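Local coordinates for protein maleylacetate reductase (Agrobacterium tumefaciens, PDB 3HL0) that reduces maleylacetate to 3-oxoadipate with NADH, probably in the breakdown of aromatic compounds, as an NAD-binding member of the iron-containing alcohol dehydrogenase family, at residues 265-270 against 287-292; 169-174 against 294-299; 237-242 against 337-342; 179-184 against 192-197; 256-261 against 307-312. All blocks are in the same frame, centred on the assembly; numbering follows the deposited sequence. Where two conformers were deposited one is given.

How the contacts relate
Followed from the N terminus, the chain first builds its parallel nucleotide-binding sheet; all five contacts fall in the helical part that comes after it. Contact 4 closes first, a short turn bringing helix 188-210 back onto the end of helix 163-180. The loop of contact 2, from helix 163-180 to helix 289-300, is longer and encloses both contact 4 and contact 1. Helix 255-271 supplies one side of contacts 5 and 1, and contact 1 lies within the loop of contact 5. Contact 3, between helices 239-251 and 336-348, spans both of these. Contact 2 crosses contacts 3 and 5, so that the helices are tied together out of sequence order.

Contact 1 of 5, residues 265-270 against 287-292; sequences HTIAYV and GRAGAG
Ile267 and Ala289 meet methyl to methyl, CG2 of the isoleucine lying 3.8 Å from CB of the alanine, and this small apolar touch sits beside a very close passage of two backbones. The branching of Ile267 decides which of its carbons takes part. CG2 stands anti to the backbone N and faces the start of helix 289-300, whereas the CG1 arm (chi1 -65°) is swung to the other side and carries CD1 away from the contact. The same CG2 also reaches the main chain, 4.1 Å from Gly290 N.

Ala268 works differently. Its CB lies 4.1 Å from Gly290 CA, while its own backbone N approaches that CA to 4.0 Å. The two CA atoms of Ala268 and Gly290 are 4.2 Å apart, a separation at which a glycine lets the helices come together almost backbone on backbone: the CA of Gly290, which carries no side chain, faces the methyl of Ala268. Small residues at a close helix approach are the general principle that this pair illustrates.

Arg288 occupies the N-cap position, and the carboxylate of Glu271 accepts hydrogen bonds from the backbone N atoms of Ala289 and Gly290, so the end of one helix holds the first turn of the other. Around this junction, Ile267 also packs on Tyr182, and Ala268 touches Pro352 near the C terminus. Farther round helix 255-271, Thr266 turns to helix 239-251, and His265 packs on Arg345 and Ala346 of helix 336-348.

Contact 2 of 5, residues 169-174 against 294-299; sequences SGLNAM and FDFAAR
Leu171, Met174, Phe296 and Ala297 fill the space between two nearly antiparallel helices, whose local axes approach to 11.7 Å at an angle of 156°. At that spacing the backbones are well apart, and side chains do all the joining.

The Met-aromatic contact is made by selenomethionine 174. Its SE atom lies 3.6 Å from Phe296 CE2 and 4.7 Å from the centroid of the ring, in a direction 62° off the ring normal, and so is neither above the face nor in the plane. The selenoether bends at chi3, which folds CE back along the same side of the ring, 3.9 Å from Phe296 CE2. Phe296 itself is held out across the gap because CG is anti to the backbone N (chi1 175°).

The remaining interactions are aliphatic. Leu171 divides its two methyls between neighbouring partners: CD2 comes to the edge of the Phe296 ring, near its plane and 4.1 Å from CD2 of the phenylalanine, while CD1 rests 4.0 Å from the CB of Ala297. Leucine and phenylalanine pass one another in opposite directions. With all four residues buried, the interface is wholly apolar and interdigitated.

Other helices close in around this layer. Met174 continues onto Leu198, Met201 and Ile202 of helix 188-210, and Leu171 onto Ala260 of helix 255-271. Elsewhere on helix 163-180, Ser169 OG bonds to the backbone N of Tyr121, next to the NAD-binding Thr120.

Contact 3 of 5, residues 237-242 against 337-342; sequences MSLHHK and TAIRDL
Leu239, in the first turn of helix 239-251, faces Ile339 and Leu342 on helix 336-348 across a wide gap. The nearest CA atoms, those of Leu239 and Ile339, are 9.6 Å apart, so the backbones themselves stay clear of one another. Ser238 holds the N-cap position of the first helix, and its O accepts the bond from Lys242 N that closes the opening turn. On the other side, Ile339 and Leu342 are three residues apart and therefore emerge on the same face of their helix.

The side chains bridge the gap tip to tip. Leu239 projects with CG anti to the backbone N (chi1 168°) and offers one methyl to each partner. CD1 meets Ile339 CD1, the far end of the isoleucine, at 3.7 Å; CD2 comes to 4.0 Å from Leu342 CD1. The fork of one leucine thus touches two residues of the opposing helix. Tyr269 of helix 255-271 packs against both Leu239 and Ile339, and Ile334, in the loop before helix 336-348, also touches both.

Since three aliphatic ends do the touching, the contact has no directional bond to fix its geometry, and shape and exclusion of water must carry it. Polar ties lie beside it: Ser238 OG bonds to Trp329 O, and Glu179 accepts from the backbone N of Ser238 and His240 at the N-terminal end of the helix, where its negative charge would probably interact favourably with the helix dipole.

Contact 4 of 5, residues 179-184 against 192-197; sequences EALYAR and MMAVEG
Leu181 and Ala180 lie against helix 188-210, meeting buried Ala194 and, toward the edge, the partly exposed Val195. One methyl does most of the work: Leu181 CD2 is placed between two neighbours, 3.8 Å from Val195 CG2 and 3.9 Å from Ala194 CB. The leucine and valine side chains cross at about a right angle. Beside them the two alanines touch through their methyls, Ala180 CB to Ala194 CB at 4.1 Å, and the short side chains allow the CA atoms of this pair to come within 6.6 Å.

The contact belongs to two consecutive helices joined by a short connection in the C-terminal, all-helical part of an iron-containing alcohol dehydrogenase: a type I beta turn from Ala180 to Ala183 leads the chain out of helix 163-180, and helix 188-210 then returns beside it.

Behind the first shell, Tyr182 and Glu179 hold the turn from its other side. Tyr182 OH donates to Glu179 OE2 over 2.6 Å, using the anti lone pair of the carboxylate, and Glu179 O lies 3.8 Å above the plane of the Tyr182 ring, offset toward its rim. With chi1 at 56°, the ring is folded back over its own turn. The other oxygen of this buried acid, Glu179 OE1, is bonded to His241 ND1. Farther out, Val231 of helix 215-234 packs on Ala180, and a buffer molecule, probably from the crystallisation liquor, lies near Val195 and bonds to Met192 O.

Contact 5 of 5, residues 256-261 against 307-312; sequences AETHAV and AALGVG
Leu309 drives its forked end onto the flank of helix 255-271, covering the backbone between Glu257 and Thr258. CD1 is the busier methyl: it lies 3.7 Å from Glu257 O and 3.8 Å from Thr258 N, and it also meets Val261 CG2 at 3.9 Å. CD2 takes the aliphatic base of the glutamate, 3.8 Å from Glu257 CB. The rest of the Glu257 chain bends away at chi2 (85°), so that of its side chain it is CB that meets the leucine. Val261 and Leu309 slide past each other in opposite directions, whereas Thr258 crosses at a slant and brings OG1 to 3.9 Å from Leu309 CD1; that hydroxyl has its hydrogen bond with Pro254 O.

The leucine is presented by a loop that turns sharply at Gly310, whose phi is positive (91°), with Gly310 N bonded to Ala307 O. In the same turn Gly310 O accepts a hydrogen bond from His213 NE2 of the second subunit, which ties the loop to the dimer interface.

With Leu306 also packing on Val261, this is loop-to-helix packing in the all-helical C-terminal domain of an iron-containing alcohol dehydrogenase, the Glu257 side chain lying about 7 Å from bound NAD.

Contact 1 of 5, residues 265-270 against 287-292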
# COMPACT_ATOMS: atom_id res chain seq x y z
N HIS A 265 -5.00 18.09 -14.27
CA HIS A 265 -4.03 18.64 -15.22
C HIS A 265 -4.15 18.01 -16.57
O HIS A 265 -3.99 18.71 -17.56
CB HIS A 265 -2.63 18.42 -14.64
CG HIS A 265 -2.50 19.04 -13.29
ND1 HIS A 265 -2.38 20.40 -13.13
CD2 HIS A 265 -2.56 18.50 -12.06
CE1 HIS A 265 -2.35 20.67 -11.83
NE2 HIS A 265 -2.45 19.53 -11.16
N THR A 266 -4.39 16.70 -16.62
CA THR A 266 -4.51 16.01 -17.91
C THR A 266 -5.84 16.44 -18.54
O THR A 266 -5.88 16.68 -19.77
CB THR A 266 -4.42 14.48 -17.75
OG1 THR A 266 -5.41 14.05 -16.80
CG2 THR A 266 -3.00 14.11 -17.27
N ILE A 267 -6.89 16.55 -17.74
CA ILE A 267 -8.17 17.04 -18.30
C ILE A 267 -8.04 18.49 -18.74
O ILE A 267 -8.47 18.80 -19.86
CB ILE A 267 -9.30 16.83 -17.30
CG1 ILE A 267 -9.51 15.33 -17.09
CG2 ILE A 267 -10.60 17.48 -17.81
CD1 ILE A 267 -9.80 14.51 -18.37
N ALA A 268 -7.41 19.36 -17.94
CA ALA A 268 -7.17 20.74 -18.40
C ALA A 268 -6.39 20.81 -19.71
O ALA A 268 -6.68 21.72 -20.54
CB ALA A 268 -6.44 21.57 -17.31
N TYR A 269 -5.42 19.93 -19.91
CA TYR A 269 -4.63 19.92 -21.16
C TYR A 269 -5.58 19.65 -22.33
O TYR A 269 -5.56 20.41 -23.32
CB TYR A 269 -3.60 18.81 -21.11
CG TYR A 269 -2.65 18.70 -22.28
CD1 TYR A 269 -1.35 19.25 -22.18
CD2 TYR A 269 -2.98 17.96 -23.42
CE1 TYR A 269 -0.41 19.09 -23.23
CE2 TYR A 269 -2.05 17.80 -24.49
CZ TYR A 269 -0.77 18.38 -24.37
OH TYR A 269 0.16 18.27 -25.39
N VAL A 270 -6.45 18.64 -22.20
CA VAL A 270 -7.34 18.27 -23.32
C VAL A 270 -8.47 19.28 -23.50
O VAL A 270 -8.91 19.51 -24.62
CB VAL A 270 -7.89 16.82 -23.15
CG1 VAL A 270 -8.84 16.43 -24.31
CG2 VAL A 270 -6.66 15.89 -23.08
N GLY A 287 -17.80 24.47 -13.02
CA GLY A 287 -16.78 25.39 -13.46
C GLY A 287 -16.09 24.93 -14.70
O GLY A 287 -16.77 24.57 -15.69
N ARG A 288 -14.77 25.01 -14.72
CA ARG A 288 -13.97 24.48 -15.81
C ARG A 288 -13.79 23.00 -15.46
O ARG A 288 -13.80 22.64 -14.29
CB ARG A 288 -12.58 25.13 -15.88
CG ARG A 288 -12.57 26.67 -16.04
CD ARG A 288 -11.32 27.12 -16.86
NE ARG A 288 -11.30 26.35 -18.10
CZ ARG A 288 -10.70 26.72 -19.23
NH1 ARG A 288 -10.06 27.90 -19.31
NH2 ARG A 288 -10.78 25.94 -20.30
N ALA A 289 -13.63 22.15 -16.46
CA ALA A 289 -13.50 20.72 -16.18
C ALA A 289 -12.22 20.45 -15.37
O ALA A 289 -12.29 19.75 -14.36
CB ALA A 289 -13.52 19.92 -17.46
N GLY A 290 -11.08 21.00 -15.79
CA GLY A 290 -9.80 20.71 -15.08
C GLY A 290 -9.74 21.37 -13.70
O GLY A 290 -9.54 20.71 -12.67
N ALA A 291 -9.90 22.68 -13.64
CA ALA A 291 -9.91 23.38 -12.35
C ALA A 291 -11.00 22.90 -11.41
O ALA A 291 -10.82 22.79 -10.20
CB ALA A 291 -10.01 24.93 -12.57
N GLY A 292 -12.18 22.64 -11.95
CA GLY A 292 -13.25 22.12 -11.13
C GLY A 292 -12.94 20.77 -10.53
O GLY A 292 -13.31 20.49 -9.40

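Contact 2 of 5, residues 169-174 against 294-299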
# COMPACT_ATOMS: atom_id res chain seq x y z
N SER A 169 -9.21 6.10 -5.18
CA SER A 169 -9.75 5.11 -6.10
C SER A 169 -10.99 5.70 -6.80
O SER A 169 -11.21 5.42 -8.00
CB SER A 169 -10.13 3.83 -5.32
OG SER A 169 -10.59 2.79 -6.24
N GLY A 170 -11.79 6.51 -6.09
CA GLY A 170 -12.99 7.14 -6.69
C GLY A 170 -12.55 8.08 -7.80
O GLY A 170 -13.17 8.12 -8.87
N LEU A 171 -11.46 8.85 -7.57
CA LEU A 171 -10.94 9.69 -8.65
C LEU A 171 -10.37 8.89 -9.83
O LEU A 171 -10.47 9.33 -10.98
CB LEU A 171 -9.91 10.72 -8.12
CG LEU A 171 -10.52 11.79 -7.21
CD1 LEU A 171 -9.38 12.45 -6.38
CD2 LEU A 171 -11.25 12.84 -8.04
N ASN A 172 -9.76 7.72 -9.55
CA ASN A 172 -9.32 6.80 -10.61
C ASN A 172 -10.51 6.38 -11.50
O ASN A 172 -10.41 6.36 -12.74
CB ASN A 172 -8.64 5.57 -9.95
CG ASN A 172 -8.03 4.57 -10.95
OD1 ASN A 172 -7.81 4.83 -12.14
ND2 ASN A 172 -7.74 3.40 -10.42
N ALA A 173 -11.63 6.07 -10.86
CA ALA A 173 -12.85 5.74 -11.63
C ALA A 173 -13.26 6.92 -12.50
O ALA A 173 -13.52 6.79 -13.71
CB ALA A 173 -14.02 5.36 -10.66
N MSE A 174 -13.32 8.09 -11.88
CA MSE A 174 -13.74 9.31 -12.61
C MSE A 174 -12.82 9.55 -13.82
O MSE A 174 -13.28 10.03 -14.87
CB MSE A 174 -13.74 10.54 -11.71
CG MSE A 174 -14.84 10.41 -10.69
SE MSE A 174 -14.86 11.85 -9.41
CE MSE A 174 -15.07 13.29 -10.56
N PHE A 294 -9.89 19.81 -9.78
CA PHE A 294 -8.95 20.15 -8.70
C PHE A 294 -9.68 20.58 -7.43
O PHE A 294 -9.37 20.12 -6.33
CB PHE A 294 -8.01 21.27 -9.22
CG PHE A 294 -6.98 21.72 -8.23
CD1 PHE A 294 -5.69 21.20 -8.29
CD2 PHE A 294 -7.28 22.69 -7.28
CE1 PHE A 294 -4.70 21.63 -7.43
CE2 PHE A 294 -6.29 23.13 -6.38
CZ PHE A 294 -5.01 22.59 -6.48
N ASP A 295 -10.69 21.44 -7.59
CA ASP A 295 -11.46 21.89 -6.43
C ASP A 295 -12.22 20.73 -5.79
O ASP A 295 -12.29 20.62 -4.56
CB ASP A 295 -12.45 23.00 -6.81
CG ASP A 295 -11.76 24.28 -7.28
OD1 ASP A 295 -10.55 24.45 -7.03
OD2 ASP A 295 -12.45 25.13 -7.90
N PHE A 296 -12.77 19.84 -6.64
CA PHE A 296 -13.49 18.69 -6.11
C PHE A 296 -12.56 17.75 -5.33
O PHE A 296 -12.90 17.28 -4.25
CB PHE A 296 -14.19 17.94 -7.28
CG PHE A 296 -14.86 16.68 -6.86
CD1 PHE A 296 -16.05 16.69 -6.10
CD2 PHE A 296 -14.31 15.45 -7.18
CE1 PHE A 296 -16.66 15.50 -5.71
CE2 PHE A 296 -14.90 14.26 -6.77
CZ PHE A 296 -16.08 14.26 -6.05
N ALA A 297 -11.36 17.50 -5.87
CA ALA A 297 -10.39 16.65 -5.21
C ALA A 297 -10.01 17.24 -3.85
O ALA A 297 -9.79 16.50 -2.90
CB ALA A 297 -9.13 16.48 -6.11
N ALA A 298 -9.95 18.57 -3.79
CA ALA A 298 -9.60 19.23 -2.53
C ALA A 298 -10.73 19.01 -1.51
O ALA A 298 -10.41 18.80 -0.34
CB ALA A 298 -9.33 20.73 -2.75
N ARG A 299 -12.00 19.04 -1.94
CA ARG A 299 -13.14 18.72 -1.04
C ARG A 299 -12.98 17.30 -0.47
O ARG A 299 -13.48 17.00 0.61
CB ARG A 299 -14.51 18.86 -1.73
CG ARG A 299 -14.94 20.28 -2.17
CD ARG A 299 -16.28 20.21 -2.96
NE ARG A 299 -17.32 19.52 -2.17
CZ ARG A 299 -18.33 18.81 -2.66
NH1 ARG A 299 -18.48 18.62 -3.97
NH2 ARG A 299 -19.19 18.27 -1.81

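Contact 3 of 5, residues 237-242 against 337-342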
# COMPACT_ATOMS: atom_id res chain seq x y z
N MSE A 237 -8.66 5.09 -24.10
CA MSE A 237 -8.20 6.17 -23.25
C MSE A 237 -7.09 6.97 -23.99
O MSE A 237 -6.80 6.72 -25.19
CB MSE A 237 -7.68 5.56 -21.94
CG MSE A 237 -8.72 4.73 -21.17
SE MSE A 237 -10.21 5.73 -20.46
CE MSE A 237 -11.51 5.46 -21.91
N SER A 238 -6.50 7.96 -23.33
CA SER A 238 -5.60 8.87 -24.01
C SER A 238 -4.58 9.38 -23.00
O SER A 238 -4.13 8.60 -22.16
CB SER A 238 -6.41 9.98 -24.73
OG SER A 238 -5.50 10.79 -25.48
N LEU A 239 -4.27 10.67 -23.06
CA LEU A 239 -3.17 11.24 -22.28
C LEU A 239 -3.21 10.86 -20.79
O LEU A 239 -2.19 10.50 -20.19
CB LEU A 239 -3.21 12.76 -22.42
CG LEU A 239 -2.33 13.55 -21.45
CD1 LEU A 239 -0.86 13.23 -21.70
CD2 LEU A 239 -2.63 15.05 -21.58
N HIS A 240 -4.39 10.96 -20.18
CA HIS A 240 -4.39 10.73 -18.74
C HIS A 240 -3.92 9.34 -18.39
O HIS A 240 -3.04 9.18 -17.53
CB HIS A 240 -5.76 11.02 -18.11
CG HIS A 240 -5.78 10.67 -16.65
ND1 HIS A 240 -5.30 11.51 -15.66
CD2 HIS A 240 -6.11 9.51 -16.04
CE1 HIS A 240 -5.38 10.89 -14.50
NE2 HIS A 240 -5.86 9.67 -14.70
N HIS A 241 -4.52 8.33 -19.00
CA HIS A 241 -4.14 6.95 -18.59
C HIS A 241 -2.71 6.62 -19.07
O HIS A 241 -2.00 5.92 -18.37
CB HIS A 241 -5.19 5.93 -19.08
CG HIS A 241 -6.52 6.07 -18.39
ND1 HIS A 241 -7.39 7.11 -18.65
CD2 HIS A 241 -7.13 5.29 -17.46
CE1 HIS A 241 -8.47 6.98 -17.89
NE2 HIS A 241 -8.33 5.89 -17.15
N LYS A 242 -2.31 7.11 -20.24
CA LYS A 242 -0.92 6.87 -20.72
C LYS A 242 0.11 7.48 -19.78
O LYS A 242 1.07 6.80 -19.39
CB LYS A 242 -0.76 7.40 -22.13
CG LYS A 242 -1.60 6.61 -23.15
CD LYS A 242 -0.91 5.30 -23.55
CE LYS A 242 -1.45 4.77 -24.87
NZ LYS A 242 -2.80 4.14 -24.70
N THR A 337 7.11 20.00 -24.72
CA THR A 337 7.15 21.17 -23.83
C THR A 337 5.86 21.36 -23.04
O THR A 337 5.89 21.78 -21.88
CB THR A 337 7.58 22.48 -24.54
OG1 THR A 337 6.60 22.86 -25.50
CG2 THR A 337 8.98 22.32 -25.20
N ALA A 338 4.73 21.08 -23.70
CA ALA A 338 3.44 21.25 -23.07
C ALA A 338 3.21 20.17 -21.99
O ALA A 338 2.63 20.46 -20.93
CB ALA A 338 2.33 21.25 -24.11
N ILE A 339 3.73 18.97 -22.25
CA ILE A 339 3.69 17.89 -21.23
C ILE A 339 4.64 18.24 -20.08
O ILE A 339 4.33 18.03 -18.89
CB ILE A 339 4.00 16.51 -21.83
CG1 ILE A 339 2.90 16.11 -22.84
CG2 ILE A 339 4.19 15.47 -20.73
CD1 ILE A 339 1.43 16.09 -22.24
N ARG A 340 5.80 18.80 -20.42
CA ARG A 340 6.70 19.27 -19.36
C ARG A 340 6.05 20.33 -18.46
O ARG A 340 6.24 20.28 -17.24
CB ARG A 340 8.04 19.75 -19.98
CG ARG A 340 9.09 20.17 -18.93
CD ARG A 340 9.52 19.00 -18.04
NE ARG A 340 10.46 19.52 -17.03
CZ ARG A 340 10.10 20.12 -15.93
NH1 ARG A 340 8.80 20.23 -15.62
NH2 ARG A 340 11.04 20.59 -15.08
N ASP A 341 5.30 21.28 -19.03
CA ASP A 341 4.57 22.28 -18.27
C ASP A 341 3.50 21.60 -17.38
O ASP A 341 3.34 21.97 -16.23
CB ASP A 341 3.84 23.26 -19.20
CG ASP A 341 4.77 24.14 -20.05
OD1 ASP A 341 5.94 24.30 -19.68
OD2 ASP A 341 4.26 24.69 -21.10
N LEU A 342 2.76 20.66 -17.96
CA LEU A 342 1.71 19.88 -17.22
C LEU A 342 2.37 19.20 -15.99
O LEU A 342 1.84 19.30 -14.86
CB LEU A 342 1.11 18.81 -18.16
CG LEU A 342 -0.09 17.97 -17.66
CD1 LEU A 342 -0.68 17.24 -18.87
CD2 LEU A 342 0.34 16.94 -16.64

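Contact 4 of 5, residues 179-184 against 192-197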
# COMPACT_ATOMS: atom_id res chain seq x y z
N GLU A 179 -12.01 10.59 -19.63
CA GLU A 179 -11.35 10.35 -20.93
C GLU A 179 -12.29 9.70 -21.95
O GLU A 179 -12.13 9.90 -23.15
CB GLU A 179 -10.05 9.53 -20.79
CG GLU A 179 -8.96 10.29 -20.05
CD GLU A 179 -7.57 10.05 -20.69
OE1 GLU A 179 -7.05 8.93 -20.67
OE2 GLU A 179 -7.06 11.01 -21.28
N ALA A 180 -13.24 8.90 -21.47
CA ALA A 180 -14.21 8.31 -22.40
C ALA A 180 -14.95 9.40 -23.19
O ALA A 180 -15.34 9.17 -24.36
CB ALA A 180 -15.18 7.43 -21.66
N LEU A 181 -15.18 10.56 -22.57
CA LEU A 181 -15.95 11.62 -23.27
C LEU A 181 -15.28 12.10 -24.57
O LEU A 181 -15.98 12.55 -25.50
CB LEU A 181 -16.16 12.81 -22.35
CG LEU A 181 -17.01 12.50 -21.11
CD1 LEU A 181 -17.03 13.74 -20.18
CD2 LEU A 181 -18.46 12.08 -21.52
N TYR A 182 -13.95 12.00 -24.64
CA TYR A 182 -13.24 12.48 -25.83
C TYR A 182 -12.46 11.39 -26.53
O TYR A 182 -11.59 11.67 -27.36
CB TYR A 182 -12.36 13.70 -25.51
CG TYR A 182 -11.33 13.53 -24.39
CD1 TYR A 182 -10.15 12.79 -24.60
CD2 TYR A 182 -11.56 14.13 -23.15
CE1 TYR A 182 -9.19 12.69 -23.57
CE2 TYR A 182 -10.63 14.01 -22.12
CZ TYR A 182 -9.45 13.32 -22.35
OH TYR A 182 -8.51 13.22 -21.34
N ALA A 183 -12.80 10.12 -26.24
CA ALA A 183 -12.16 9.01 -26.95
C ALA A 183 -12.27 9.16 -28.47
O ALA A 183 -13.26 9.64 -28.98
CB ALA A 183 -12.82 7.67 -26.54
N ARG A 184 -11.25 8.70 -29.17
CA ARG A 184 -11.30 8.72 -30.63
C ARG A 184 -12.48 7.87 -31.11
O ARG A 184 -13.16 8.26 -32.09
CB ARG A 184 -10.01 8.19 -31.23
CG ARG A 184 -9.89 8.63 -32.70
CD ARG A 184 -8.57 8.11 -33.21
NE ARG A 184 -8.21 8.75 -34.47
CZ ARG A 184 -7.05 8.56 -35.10
NH1 ARG A 184 -6.80 9.19 -36.24
NH2 ARG A 184 -6.14 7.73 -34.58
N MSE A 192 -22.98 8.55 -22.50
CA MSE A 192 -24.06 8.58 -21.49
C MSE A 192 -23.65 7.87 -20.17
O MSE A 192 -23.90 8.39 -19.08
CB MSE A 192 -25.39 8.03 -22.10
CG MSE A 192 -26.22 7.05 -21.27
SE MSE A 192 -27.58 6.39 -22.55
CE MSE A 192 -27.90 8.13 -23.23
N MSE A 193 -23.03 6.70 -20.27
CA MSE A 193 -22.58 5.96 -19.08
C MSE A 193 -21.50 6.78 -18.36
O MSE A 193 -21.49 6.81 -17.12
CB MSE A 193 -22.01 4.60 -19.43
CG MSE A 193 -23.11 3.68 -19.93
SE MSE A 193 -22.23 1.88 -20.14
CE MSE A 193 -23.69 0.86 -20.78
N ALA A 194 -20.62 7.42 -19.12
CA ALA A 194 -19.53 8.22 -18.49
C ALA A 194 -20.09 9.38 -17.70
O ALA A 194 -19.64 9.65 -16.58
CB ALA A 194 -18.52 8.72 -19.57
N VAL A 195 -21.05 10.10 -18.26
CA VAL A 195 -21.61 11.24 -17.55
C VAL A 195 -22.33 10.76 -16.28
O VAL A 195 -22.20 11.36 -15.20
CB VAL A 195 -22.55 12.06 -18.47
CG1 VAL A 195 -23.23 13.15 -17.65
CG2 VAL A 195 -21.69 12.69 -19.57
N GLU A 196 -23.10 9.68 -16.39
CA GLU A 196 -23.81 9.15 -15.23
C GLU A 196 -22.82 8.65 -14.16
O GLU A 196 -23.07 8.89 -12.97
CB GLU A 196 -24.76 8.04 -15.67
CG GLU A 196 -25.48 7.35 -14.53
CD GLU A 196 -26.55 8.17 -13.83
OE1 GLU A 196 -26.74 9.39 -14.07
OE2 GLU A 196 -27.22 7.55 -12.99
N GLY A 197 -21.73 7.98 -14.57
CA GLY A 197 -20.69 7.54 -13.63
C GLY A 197 -20.07 8.73 -12.91
O GLY A 197 -19.88 8.69 -11.70

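Contact 5 of 5, residues 256-261 against 307-312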
# COMPACT_ATOMS: atom_id res chain seq x y z
N ALA A 256 -3.60 4.63 -7.43
CA ALA A 256 -4.79 5.48 -7.39
C ALA A 256 -4.40 6.93 -7.12
O ALA A 256 -4.98 7.87 -7.68
CB ALA A 256 -5.77 4.98 -6.30
N GLU A 257 -3.37 7.13 -6.30
CA GLU A 257 -2.93 8.49 -5.98
C GLU A 257 -2.37 9.22 -7.19
O GLU A 257 -2.55 10.43 -7.29
CB GLU A 257 -1.80 8.41 -4.95
CG GLU A 257 -2.28 8.10 -3.52
CD GLU A 257 -2.45 6.60 -3.23
OE1 GLU A 257 -2.45 5.72 -4.14
OE2 GLU A 257 -2.55 6.29 -2.01
N THR A 258 -1.69 8.49 -8.06
CA THR A 258 -1.15 9.09 -9.31
C THR A 258 -2.30 9.62 -10.19
O THR A 258 -2.25 10.75 -10.67
CB THR A 258 -0.32 8.07 -10.08
OG1 THR A 258 0.78 7.67 -9.25
CG2 THR A 258 0.26 8.70 -11.35
N HIS A 259 -3.35 8.82 -10.29
CA HIS A 259 -4.57 9.27 -11.01
C HIS A 259 -5.19 10.48 -10.37
O HIS A 259 -5.53 11.42 -11.04
CB HIS A 259 -5.61 8.17 -11.05
CG HIS A 259 -5.33 7.16 -12.09
ND1 HIS A 259 -5.90 7.22 -13.34
CD2 HIS A 259 -4.52 6.08 -12.08
CE1 HIS A 259 -5.42 6.22 -14.07
NE2 HIS A 259 -4.59 5.51 -13.33
N ALA A 260 -5.28 10.50 -9.04
CA ALA A 260 -5.90 11.63 -8.38
C ALA A 260 -5.12 12.91 -8.58
O ALA A 260 -5.69 13.96 -8.83
CB ALA A 260 -6.02 11.34 -6.85
N VAL A 261 -3.80 12.81 -8.47
CA VAL A 261 -2.96 13.99 -8.66
C VAL A 261 -2.99 14.56 -10.09
O VAL A 261 -3.10 15.78 -10.28
CB VAL A 261 -1.52 13.72 -8.22
CG1 VAL A 261 -0.61 14.92 -8.56
CG2 VAL A 261 -1.50 13.51 -6.71
N ALA A 307 4.92 15.93 -5.93
CA ALA A 307 5.97 15.96 -4.88
C ALA A 307 5.55 15.13 -3.68
O ALA A 307 6.39 14.42 -3.11
CB ALA A 307 6.32 17.40 -4.46
N ALA A 308 4.26 15.14 -3.37
CA ALA A 308 3.77 14.38 -2.21
C ALA A 308 3.87 12.88 -2.47
O ALA A 308 3.86 12.09 -1.53
CB ALA A 308 2.36 14.76 -1.85
N LEU A 309 3.94 12.49 -3.75
CA LEU A 309 4.08 11.08 -4.14
C LEU A 309 5.52 10.63 -4.26
O LEU A 309 5.78 9.50 -4.62
CB LEU A 309 3.28 10.73 -5.43
CG LEU A 309 1.82 11.18 -5.40
CD1 LEU A 309 1.12 10.62 -6.68
CD2 LEU A 309 1.08 10.73 -4.12
N GLY A 310 6.44 11.53 -3.92
CA GLY A 310 7.89 11.22 -3.93
C GLY A 310 8.56 11.53 -5.25
O GLY A 310 9.72 11.19 -5.44
N VAL A 311 7.85 12.17 -6.20
CA VAL A 311 8.51 12.58 -7.43
C VAL A 311 9.45 13.77 -7.12
O VAL A 311 9.06 14.71 -6.44
CB VAL A 311 7.45 12.99 -8.49
CG1 VAL A 311 8.13 13.46 -9.83
CG2 VAL A 311 6.51 11.82 -8.75
N GLY A 312 10.66 13.71 -7.67
CA GLY A 312 11.59 14.83 -7.53
C GLY A 312 11.57 15.76 -8.72
O GLY A 312 11.22 15.32 -9.84